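Local coordinates for McyG protein (Microcystis aeruginosa PCC 7806, PDB 4R0M), which probably activates an aromatic acid such as phenylalanine as its adenylate, through an ANL-type adenylation domain, and passes it to a carrier domain in microcystin synthesis, at residues Leu224-Ala229 and Ile270-Asn275; Thr218-Pro223 and Val231-Met236; Pro520-Leu525 and Ser549-Glu554. One frame throughout, in Å; residues are numbered along the deposited sequence.

Contact 1 of 3, residues Leu224-Ala229 and Ile270-Asn275. With FA5 (adenosine-5'-[phenylalaninyl-phosphate]), chain C.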
loop_
_atom_site.group_PDB
_atom_site.type_symbol
_atom_site.label_atom_id
_atom_site.label_comp_id
_atom_site.label_asym_id
_atom_site.label_seq_id
_atom_site.Cartn_x
_atom_site.Cartn_y
_atom_site.Cartn_z
ATOM N N LEU A 224 -2.353 -6.144 6.555
ATOM C CA LEU A 224 -2.115 -5.313 7.732
ATOM C C LEU A 224 -0.688 -4.810 7.910
ATOM O O LEU A 224 -0.456 -3.900 8.701
ATOM C CB LEU A 224 -2.580 -6.037 9.000
ATOM C CG LEU A 224 -4.083 -6.256 9.205
ATOM C CD1 LEU A 224 -4.316 -6.979 10.519
ATOM C CD2 LEU A 224 -4.855 -4.948 9.188
ATOM N N ASP A 225 0.266 -5.392 7.187
ATOM C CA ASP A 225 1.666 -4.963 7.292
ATOM C C ASP A 225 1.932 -3.635 6.586
ATOM O O ASP A 225 2.946 -2.990 6.842
ATOM C CB ASP A 225 2.619 -6.040 6.763
ATOM C CG ASP A 225 2.303 -6.451 5.344
ATOM O OD1 ASP A 225 1.403 -7.301 5.165
ATOM O OD2 ASP A 225 2.956 -5.930 4.415
ATOM N N HIS A 226 1.027 -3.233 5.700
ATOM C CA HIS A 226 1.184 -1.980 4.969
ATOM C C HIS A 226 0.738 -0.776 5.763
ATOM O O HIS A 226 -0.204 -0.855 6.554
ATOM C CB HIS A 226 0.448 -2.046 3.644
ATOM C CG HIS A 226 0.798 -0.922 2.708
ATOM N ND1 HIS A 226 0.096 0.223 2.662
ATOM C CD2 HIS A 226 1.826 -0.795 1.772
ATOM C CE1 HIS A 226 0.638 1.043 1.745
ATOM N NE2 HIS A 226 1.696 0.418 1.197
ATOM N N VAL A 227 1.412 0.350 5.540
ATOM C CA VAL A 227 1.184 1.595 6.292
ATOM C C VAL A 227 -0.254 2.139 6.214
ATOM O O VAL A 227 -0.741 2.759 7.165
ATOM C CB VAL A 227 2.213 2.683 5.888
ATOM C CG1 VAL A 227 1.926 3.229 4.495
ATOM C CG2 VAL A 227 2.260 3.806 6.915
ATOM N N GLY A 228 -0.927 1.895 5.090
ATOM C CA GLY A 228 -2.301 2.347 4.889
ATOM C C GLY A 228 -3.298 1.617 5.771
ATOM O O GLY A 228 -4.310 2.188 6.181
ATOM N N ALA A 229 -3.002 0.352 6.059
ATOM C CA ALA A 229 -3.844 -0.482 6.907
ATOM C C ALA A 229 -3.546 -0.271 8.394
ATOM O O ALA A 229 -4.449 -0.340 9.226
ATOM C CB ALA A 229 -3.680 -1.948 6.531
ATOM N N ILE A 270 -15.812 5.226 5.268
ATOM C CA ILE A 270 -14.425 5.441 4.844
ATOM C C ILE A 270 -13.805 4.112 4.413
ATOM O O ILE A 270 -13.825 3.137 5.169
ATOM C CB ILE A 270 -13.557 6.055 5.972
ATOM C CG1 ILE A 270 -14.154 7.375 6.480
ATOM C CG2 ILE A 270 -12.120 6.261 5.499
ATOM C CD1 ILE A 270 -13.554 7.857 7.786
ATOM N N SER A 271 -13.261 4.077 3.198
ATOM C CA SER A 271 -12.556 2.894 2.701
ATOM C C SER A 271 -11.468 3.281 1.698
ATOM O O SER A 271 -11.324 4.457 1.356
ATOM C CB SER A 271 -13.533 1.881 2.091
ATOM O OG SER A 271 -12.953 0.587 2.069
ATOM N N TRP A 272 -10.711 2.285 1.237
ATOM C CA TRP A 272 -9.541 2.522 0.388
ATOM C C TRP A 272 -9.103 1.306 -0.389
ATOM O O TRP A 272 -9.204 0.171 0.089
ATOM C CB TRP A 272 -8.386 3.075 1.232
ATOM C CG TRP A 272 -7.003 2.853 0.662
ATOM C CD1 TRP A 272 -6.467 3.374 -0.518
ATOM C CD2 TRP A 272 -5.922 2.051 1.245
ATOM N NE1 TRP A 272 -5.176 2.951 -0.698
ATOM C CE2 TRP A 272 -4.787 2.156 0.320
ATOM C CE3 TRP A 272 -5.786 1.282 2.396
ATOM C CZ2 TRP A 272 -3.584 1.509 0.560
ATOM C CZ3 TRP A 272 -4.567 0.636 2.626
ATOM C CH2 TRP A 272 -3.493 0.749 1.730
ATOM N N SER A 273 -8.630 1.556 -1.611
ATOM C CA SER A 273 -7.898 0.576 -2.416
ATOM C C SER A 273 -7.048 1.312 -3.454
ATOM O O SER A 273 -7.306 2.485 -3.745
ATOM C CB SER A 273 -8.860 -0.389 -3.115
ATOM O OG SER A 273 -9.369 0.168 -4.316
ATOM N N PRO A 274 -6.024 0.637 -4.014
ATOM C CA PRO A 274 -5.294 1.235 -5.132
ATOM C C PRO A 274 -6.128 1.212 -6.406
ATOM O O PRO A 274 -7.194 0.591 -6.439
ATOM C CB PRO A 274 -4.063 0.327 -5.288
ATOM C CG PRO A 274 -3.998 -0.478 -4.035
ATOM C CD PRO A 274 -5.425 -0.646 -3.610
ATOM N N ASN A 275 -5.632 1.881 -7.443
ATOM C CA ASN A 275 -6.351 2.020 -8.707
ATOM C C ASN A 275 -6.853 0.712 -9.330
ATOM O O ASN A 275 -7.978 0.665 -9.836
ATOM C CB ASN A 275 -5.507 2.797 -9.718
ATOM C CG ASN A 275 -6.261 3.095 -10.996
ATOM O OD1 ASN A 275 -7.067 4.028 -11.056
ATOM N ND2 ASN A 275 -6.007 2.299 -12.031
HETATM C C FA5 C . 2.023 3.258 -0.323
HETATM O O FA5 C . 1.787 2.612 -1.337
HETATM C CA FA5 C . 1.112 4.388 0.082
HETATM N N FA5 C . 0.974 5.195 -1.107
HETATM C CB FA5 C . -0.278 3.895 0.510
HETATM C CG FA5 C . -1.374 4.923 0.816
HETATM C CD1 FA5 C . -1.324 6.260 0.419
HETATM C CD2 FA5 C . -2.506 4.499 1.524
HETATM C CE1 FA5 C . -2.365 7.144 0.730
HETATM C CE2 FA5 C . -3.556 5.370 1.835
HETATM C CZ FA5 C . -3.485 6.703 1.436
HETATM P P FA5 C . 4.666 2.624 -0.216
HETATM O OP1 FA5 C . 4.767 1.152 -0.516
HETATM O OP2 FA5 C . 5.718 3.261 0.657
HETATM O OP3 FA5 C . 3.217 2.921 0.452
HETATM O "O5'" FA5 C . 4.662 3.376 -1.643
HETATM C "C5'" FA5 C . 4.645 4.796 -1.765
HETATM C "C4'" FA5 C . 4.722 5.144 -3.244
HETATM O "O4'" FA5 C . 3.555 4.721 -3.959
HETATM C "C3'" FA5 C . 4.804 6.636 -3.496
HETATM O "O3'" FA5 C . 6.131 7.135 -3.341
HETATM C "C2'" FA5 C . 4.322 6.737 -4.925
HETATM O "O2'" FA5 C . 5.390 6.456 -5.836
HETATM C "C1'" FA5 C . 3.295 5.629 -5.033
HETATM N N9 FA5 C . 1.939 6.223 -4.899
HETATM C C8 FA5 C . 1.172 6.188 -3.794
HETATM N N7 FA5 C . -0.014 6.815 -3.990
HETATM C C5 FA5 C . -0.018 7.279 -5.252
HETATM C C6 FA5 C . -0.959 8.036 -6.115
HETATM N N6 FA5 C . -2.166 8.436 -5.654
HETATM N N1 FA5 C . -0.572 8.319 -7.382
HETATM C C2 FA5 C . 0.629 7.933 -7.859
HETATM N N3 FA5 C . 1.529 7.238 -7.136
HETATM C C4 FA5 C . 1.273 6.889 -5.848
#
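Trp272 pushes the six-membered part of its indole against the backbone of Gly228 and the ring of His226, and this is the close-packed part of the contact. CZ3 of Trp272 lies 3.5 Å from C of Gly228, and CH2 of the same indole reaches ND1 of His226 at 3.7 Å. The imidazole nitrogen stands at the indole's edge, near its plane. The imidazole and the six-membered ring of the indole pair obliquely, their centroids 5.9 Å apart. With no side chain on Gly228, the indole can settle directly on the first turn of helix 227-240. Trp272 reaches across from strand 270-273 with CG anti to its backbone N (chi1 157°), and its NE1 is taken by the carbonyl of Ala304.

His226 is the N-cap of that helix: Gly228 N donates to His226 ND1 over 3.1 Å, nearly straight at 169° but tilted from the ring plane. This capping bond fixes the turn of the imidazole and directs NE2 at the adenylate. The site is the acyl-adenylate pocket of an ANL-type adenylation domain, a binding place for the phenylalanyl part of the ligand. One edge of the ligand's phenyl ring leans over a face of the indole, with FA5 CD2 3.3 Å from Trp272 CZ2 and offset toward the rim.

The polar end is held more loosely. His226 NE2 gives FA5 OP3 a weak, bent bond of 3.0 Å, the angle at hydrogen 126°. On the outer side, partly exposed Asp225 is hydrogen-bonded through OD2 to Thr101.

Contact 2 of 3, residues Thr218-Pro223 and Val231-Met236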
loop_
_atom_site.group_PDB
_atom_site.type_symbol
_atom_site.label_atom_id
_atom_site.label_comp_id
_atom_site.label_asym_id
_atom_site.label_seq_id
_atom_site.Cartn_x
_atom_site.Cartn_y
_atom_site.Cartn_z
ATOM N N THR A 218 -14.859 2.670 9.270
ATOM C CA THR A 218 -13.788 2.399 8.312
ATOM C C THR A 218 -13.751 0.920 7.950
ATOM O O THR A 218 -14.029 0.063 8.790
ATOM C CB THR A 218 -12.401 2.823 8.843
ATOM O OG1 THR A 218 -12.050 2.028 9.981
ATOM C CG2 THR A 218 -12.384 4.299 9.229
ATOM N N LEU A 219 -13.418 0.634 6.692
ATOM C CA LEU A 219 -13.221 -0.737 6.228
ATOM C C LEU A 219 -11.918 -0.862 5.442
ATOM O O LEU A 219 -11.707 -0.162 4.447
ATOM C CB LEU A 219 -14.415 -1.218 5.391
ATOM C CG LEU A 219 -14.396 -2.651 4.837
ATOM C CD1 LEU A 219 -15.801 -3.225 4.751
ATOM C CD2 LEU A 219 -13.711 -2.731 3.479
ATOM N N ASN A 220 -11.054 -1.762 5.904
ATOM C CA ASN A 220 -9.809 -2.075 5.224
ATOM C C ASN A 220 -9.805 -3.508 4.707
ATOM O O ASN A 220 -10.243 -4.429 5.402
ATOM C CB ASN A 220 -8.616 -1.873 6.158
ATOM C CG ASN A 220 -7.309 -2.336 5.542
ATOM O OD1 ASN A 220 -6.828 -1.762 4.567
ATOM N ND2 ASN A 220 -6.730 -3.385 6.108
ATOM N N TRP A 221 -9.306 -3.692 3.489
ATOM C CA TRP A 221 -9.100 -5.037 2.959
ATOM C C TRP A 221 -7.712 -5.240 2.407
ATOM O O TRP A 221 -7.445 -6.225 1.723
ATOM C CB TRP A 221 -10.188 -5.416 1.958
ATOM C CG TRP A 221 -10.219 -4.580 0.704
ATOM C CD1 TRP A 221 -10.713 -3.287 0.553
ATOM C CD2 TRP A 221 -9.763 -4.974 -0.637
ATOM N NE1 TRP A 221 -10.582 -2.861 -0.744
ATOM C CE2 TRP A 221 -10.022 -3.824 -1.511
ATOM C CE3 TRP A 221 -9.173 -6.115 -1.179
ATOM C CZ2 TRP A 221 -9.703 -3.842 -2.862
ATOM C CZ3 TRP A 221 -8.858 -6.121 -2.543
ATOM C CH2 TRP A 221 -9.115 -5.013 -3.362
HETATM N N MSE A 222 -6.795 -4.351 2.720
HETATM C CA MSE A 222 -5.406 -4.489 2.373
HETATM C C MSE A 222 -4.689 -5.205 3.449
HETATM O O MSE A 222 -5.152 -5.177 4.543
HETATM C CB MSE A 222 -4.761 -3.133 2.226
HETATM C CG MSE A 222 -5.215 -2.339 1.012
HETATM SE SE MSE A 222 -4.982 -3.055 -0.768
HETATM C CE MSE A 222 -6.789 -3.534 -1.094
ATOM N N PRO A 223 -3.594 -5.868 3.171
ATOM C CA PRO A 223 -2.877 -6.589 4.230
ATOM C C PRO A 223 -2.362 -5.651 5.321
ATOM O O PRO A 223 -1.978 -4.516 5.038
ATOM C CB PRO A 223 -1.712 -7.266 3.491
ATOM C CG PRO A 223 -1.617 -6.578 2.176
ATOM C CD PRO A 223 -2.998 -6.101 1.845
ATOM N N VAL A 231 -2.151 2.589 9.789
ATOM C CA VAL A 231 -2.335 3.961 10.228
ATOM C C VAL A 231 -3.696 4.526 9.822
ATOM O O VAL A 231 -4.550 4.744 10.686
ATOM C CB VAL A 231 -1.175 4.867 9.750
ATOM C CG1 VAL A 231 -1.251 6.228 10.411
ATOM C CG2 VAL A 231 0.168 4.228 10.072
ATOM N N PHE A 232 -3.904 4.742 8.523
ATOM C CA PHE A 232 -5.125 5.379 8.016
ATOM C C PHE A 232 -6.408 4.623 8.373
ATOM O O PHE A 232 -7.424 5.239 8.703
ATOM C CB PHE A 232 -5.029 5.615 6.498
ATOM C CG PHE A 232 -6.291 6.165 5.875
ATOM C CD1 PHE A 232 -6.863 7.353 6.333
ATOM C CD2 PHE A 232 -6.895 5.504 4.812
ATOM C CE1 PHE A 232 -8.022 7.853 5.754
ATOM C CE2 PHE A 232 -8.050 6.002 4.226
ATOM C CZ PHE A 232 -8.614 7.178 4.698
ATOM N N LEU A 233 -6.358 3.296 8.311
ATOM C CA LEU A 233 -7.535 2.477 8.602
ATOM C C LEU A 233 -7.329 1.581 9.824
ATOM O O LEU A 233 -8.000 0.560 9.983
ATOM C CB LEU A 233 -7.949 1.665 7.371
ATOM C CG LEU A 233 -8.329 2.481 6.130
ATOM C CD1 LEU A 233 -8.516 1.578 4.920
ATOM C CD2 LEU A 233 -9.571 3.332 6.364
ATOM N N GLY A 234 -6.401 1.987 10.685
ATOM C CA GLY A 234 -6.137 1.296 11.937
ATOM C C GLY A 234 -6.072 2.288 13.079
ATOM O O GLY A 234 -7.060 2.508 13.781
ATOM N N ILE A 235 -4.903 2.902 13.242
ATOM C CA ILE A 235 -4.641 3.844 14.330
ATOM C C ILE A 235 -5.549 5.081 14.290
ATOM O O ILE A 235 -5.951 5.585 15.342
ATOM C CB ILE A 235 -3.150 4.251 14.363
ATOM C CG1 ILE A 235 -2.282 3.042 14.736
ATOM C CG2 ILE A 235 -2.909 5.404 15.332
ATOM C CD1 ILE A 235 -0.840 3.143 14.282
HETATM N N MSE A 236 -5.881 5.553 13.088
HETATM C CA MSE A 236 -6.823 6.667 12.930
HETATM C C MSE A 236 -8.146 6.335 13.566
HETATM O O MSE A 236 -8.704 7.151 14.305
HETATM C CB MSE A 236 -7.024 7.072 11.467
HETATM C CG MSE A 236 -7.804 8.389 11.412
HETATM SE SE MSE A 236 -8.085 9.035 9.575
HETATM C CE MSE A 236 -9.544 7.804 9.095
#
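Leu233 of helix 227-240 packs on Thr218 and Asn220 of strand 217-220, the strand-to-helix half of a beta-alpha-beta unit completed by strand 243-246 in the large mixed sheet of the adenylation domain. The helix runs back over the strand at 128° between the N-to-C directions of the short segments, their axes 8.4 Å apart at closest approach.

Van der Waals packing joins the two segments, and no hydrogen bond passes between them. Leu233 divides its methyls between alternate positions of the strand. CD2 meets CB of Thr218 at 3.8 Å, the two side chains sliding past each other in opposite directions. CD1 goes the other way, to CB of Asn220 at 3.7 Å, and also comes against the backbone O of Leu219. The CB bonds of Thr218 and Asn220 both point toward the helix, whereas that of Leu219 points away between them, as expected in an extended strand. Leu233 has CG anti to its carbonyl carbon (chi1 -61°), which sends CG toward the strand, and the fork beyond it puts CD1 and CD2 on different residues. Trp272 of strand 270-273 also touches this leucine, while Met236 further along the helix packs on Phe212.

The side-chain hydrogen bonds lie within 218-223, where the chain leaves the strand. Asn220 OD1 accepts from the backbone N of selenomethionine Met222 in an Asx turn. The same amide gives its ND2 back to O of Met222 over 2.9 Å, and ND2 has a further partner in ND1 of His246, so both ends of this buried amide are engaged and its rotation is fixed. In the Asx turn, the backbone N of Met222 stands 3.2 Å from Asn220 OD1, above the amide's carbonyl plane and not on a lone pair.

Contact 3 of 3, residues Pro520-Leu525 and Ser549-Glu554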
loop_
_atom_site.group_PDB
_atom_site.type_symbol
_atom_site.label_atom_id
_atom_site.label_comp_id
_atom_site.label_asym_id
_atom_site.label_seq_id
_atom_site.Cartn_x
_atom_site.Cartn_y
_atom_site.Cartn_z
ATOM N N PRO A 520 3.862 -12.668 -21.811
ATOM C CA PRO A 520 2.900 -13.278 -20.896
ATOM C C PRO A 520 3.601 -13.829 -19.661
ATOM O O PRO A 520 4.732 -14.318 -19.753
ATOM C CB PRO A 520 2.309 -14.431 -21.717
ATOM C CG PRO A 520 2.592 -14.086 -23.139
ATOM C CD PRO A 520 3.908 -13.375 -23.101
ATOM N N LEU A 521 2.933 -13.740 -18.516
ATOM C CA LEU A 521 3.498 -14.213 -17.260
ATOM C C LEU A 521 2.491 -14.947 -16.392
ATOM O O LEU A 521 1.309 -14.595 -16.352
ATOM C CB LEU A 521 4.113 -13.054 -16.474
ATOM C CG LEU A 521 5.603 -12.796 -16.688
ATOM C CD1 LEU A 521 5.994 -11.454 -16.092
ATOM C CD2 LEU A 521 6.439 -13.918 -16.085
ATOM N N GLU A 522 2.973 -15.981 -15.709
ATOM C CA GLU A 522 2.191 -16.670 -14.688
ATOM C C GLU A 522 1.950 -15.713 -13.526
ATOM O O GLU A 522 2.863 -14.998 -13.101
ATOM C CB GLU A 522 2.883 -17.960 -14.214
ATOM C CG GLU A 522 4.408 -17.939 -14.229
ATOM C CD GLU A 522 5.000 -18.208 -15.607
ATOM O OE1 GLU A 522 5.720 -17.324 -16.122
ATOM O OE2 GLU A 522 4.745 -19.295 -16.179
ATOM N N ARG A 523 0.711 -15.702 -13.036
ATOM C CA ARG A 523 0.260 -14.760 -12.004
ATOM C C ARG A 523 1.185 -14.720 -10.791
ATOM O O ARG A 523 1.438 -13.649 -10.238
ATOM C CB ARG A 523 -1.172 -15.085 -11.556
ATOM C CG ARG A 523 -2.182 -15.207 -12.691
ATOM C CD ARG A 523 -3.609 -15.385 -12.190
ATOM N NE ARG A 523 -3.769 -16.536 -11.300
ATOM C CZ ARG A 523 -4.073 -16.456 -10.004
ATOM N NH1 ARG A 523 -4.265 -15.276 -9.426
ATOM N NH2 ARG A 523 -4.193 -17.563 -9.283
ATOM N N ASN A 524 1.699 -15.888 -10.408
ATOM C CA ASN A 524 2.558 -16.037 -9.231
ATOM C C ASN A 524 3.956 -15.434 -9.378
ATOM O O ASN A 524 4.683 -15.305 -8.392
ATOM C CB ASN A 524 2.673 -17.518 -8.841
ATOM C CG ASN A 524 1.361 -18.105 -8.342
ATOM O OD1 ASN A 524 0.296 -17.494 -8.464
ATOM N ND2 ASN A 524 1.436 -19.307 -7.778
ATOM N N LEU A 525 4.328 -15.072 -10.604
ATOM C CA LEU A 525 5.668 -14.550 -10.874
ATOM C C LEU A 525 5.713 -13.044 -11.141
ATOM O O LEU A 525 6.798 -12.468 -11.264
ATOM C CB LEU A 525 6.341 -15.330 -12.015
ATOM C CG LEU A 525 7.224 -16.550 -11.688
ATOM C CD1 LEU A 525 8.467 -16.151 -10.898
ATOM C CD2 LEU A 525 6.460 -17.662 -10.972
ATOM N N SER A 549 13.830 -14.492 -22.043
ATOM C CA SER A 549 14.455 -14.747 -23.351
ATOM C C SER A 549 13.938 -16.015 -24.035
ATOM O O SER A 549 13.728 -16.031 -25.249
ATOM C CB SER A 549 15.976 -14.798 -23.223
ATOM O OG SER A 549 16.493 -13.527 -22.867
ATOM N N SER A 550 13.724 -17.061 -23.242
ATOM C CA SER A 550 13.193 -18.332 -23.729
ATOM C C SER A 550 11.763 -18.181 -24.242
ATOM O O SER A 550 11.441 -18.631 -25.348
ATOM C CB SER A 550 13.241 -19.392 -22.626
ATOM O OG SER A 550 12.687 -20.617 -23.072
ATOM N N ARG A 551 10.916 -17.548 -23.431
ATOM C CA ARG A 551 9.521 -17.298 -23.786
ATOM C C ARG A 551 9.418 -16.357 -24.986
ATOM O O ARG A 551 8.599 -16.582 -25.877
ATOM C CB ARG A 551 8.750 -16.742 -22.582
ATOM C CG ARG A 551 7.238 -16.749 -22.749
ATOM C CD ARG A 551 6.526 -16.676 -21.409
ATOM N NE ARG A 551 6.664 -17.916 -20.649
ATOM C CZ ARG A 551 6.109 -18.143 -19.462
ATOM N NH1 ARG A 551 5.364 -17.213 -18.876
ATOM N NH2 ARG A 551 6.298 -19.309 -18.859
ATOM N N ILE A 552 10.259 -15.321 -25.004
ATOM C CA ILE A 552 10.338 -14.376 -26.125
ATOM C C ILE A 552 10.610 -15.105 -27.444
ATOM O O ILE A 552 9.885 -14.911 -28.424
ATOM C CB ILE A 552 11.399 -13.274 -25.876
ATOM C CG1 ILE A 552 10.898 -12.291 -24.808
ATOM C CG2 ILE A 552 11.733 -12.529 -27.166
ATOM C CD1 ILE A 552 11.979 -11.429 -24.187
ATOM N N GLN A 553 11.639 -15.951 -27.452
ATOM C CA GLN A 553 11.984 -16.750 -28.628
ATOM C C GLN A 553 10.839 -17.684 -29.015
ATOM O O GLN A 553 10.476 -17.770 -30.188
ATOM C CB GLN A 553 13.277 -17.544 -28.399
ATOM C CG GLN A 553 14.537 -16.693 -28.298
ATOM C CD GLN A 553 14.800 -15.861 -29.545
ATOM O OE1 GLN A 553 14.908 -16.393 -30.652
ATOM N NE2 GLN A 553 14.911 -14.548 -29.366
ATOM N N GLU A 554 10.268 -18.355 -28.014
ATOM C CA GLU A 554 9.154 -19.287 -28.200
ATOM C C GLU A 554 7.939 -18.620 -28.855
ATOM O O GLU A 554 7.310 -19.203 -29.745
ATOM C CB GLU A 554 8.759 -19.911 -26.857
ATOM C CG GLU A 554 7.735 -21.035 -26.950
ATOM C CD GLU A 554 7.136 -21.405 -25.603
ATOM O OE1 GLU A 554 7.152 -20.563 -24.677
ATOM O OE2 GLU A 554 6.636 -22.543 -25.470
#
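Arg551 reaches from helix 549-558 to Glu522 and Pro520, and these three residues bury most of the surface in the contact. The arginine contributes the largest share. Its chain leaves the helix with CG anti to the backbone N and then bends at chi3, bringing the guanidinium end-on to the carboxylate of Glu522, in the loop that follows strand 517-520.

Glu522 meets it with both carboxylate oxygens, one for each terminal nitrogen. OE1 takes NH1 of Arg551 at 2.8 Å, the short arm of the salt bridge, but this bond is bent (131°) and NH1 lies out of the carboxylate plane on the syn side. The other arm, from NH2 of Arg551 to Glu522 OE2, is longer at 3.1 Å yet straighter at 163°. It uses the syn lone pair of OE2 and lies in the guanidinium plane. The difference is consistent with the 46° between the carboxylate and guanidinium planes; the fork is gripped twice without being coplanar. Glu522 itself comes round through a bend at chi2.

Pro520 supplies a third bond. Its carbonyl O accepts from Arg551 NH1 over 3.1 Å, in the guanidinium plane, although the donor stands above the plane of the carbonyl. NH1 therefore serves two acceptors, and CD of Arg551 also lies 3.4 Å from O of Pro520. The charge has a long, weak ion pair with Glu494 as well, and the neighbouring negative groups would be expected to favour the charged guanidinium.

Partly buried and far from the adenylate, the arrangement is a bidentate, end-on arginine-carboxylate salt bridge, here tying helix 549-558, the last helix modelled, to the loop leaving strand 517-520.

How the contacts relate
Strand 217-220 comes first in the chain, and helix 227-240 returns across it to close the short loop of contact 2. Contact 1 opens at the start of that same helix, before contact 2 has closed, and ends much later on strand 270-273, so the two cross. Their centres lie 6 Å apart, and they join directly: strands 217-220 and 270-273 are neighbours in the mixed sheet, with Ser271 OG 2.8 Å from O of Leu219. Together they tie one helix to two strands beside the ligand. Contact 3 follows in series, tying the loop after strand 517-520 to helix 549-558 near the end of the modelled chain, its centre about 30 Å from that of contact 1.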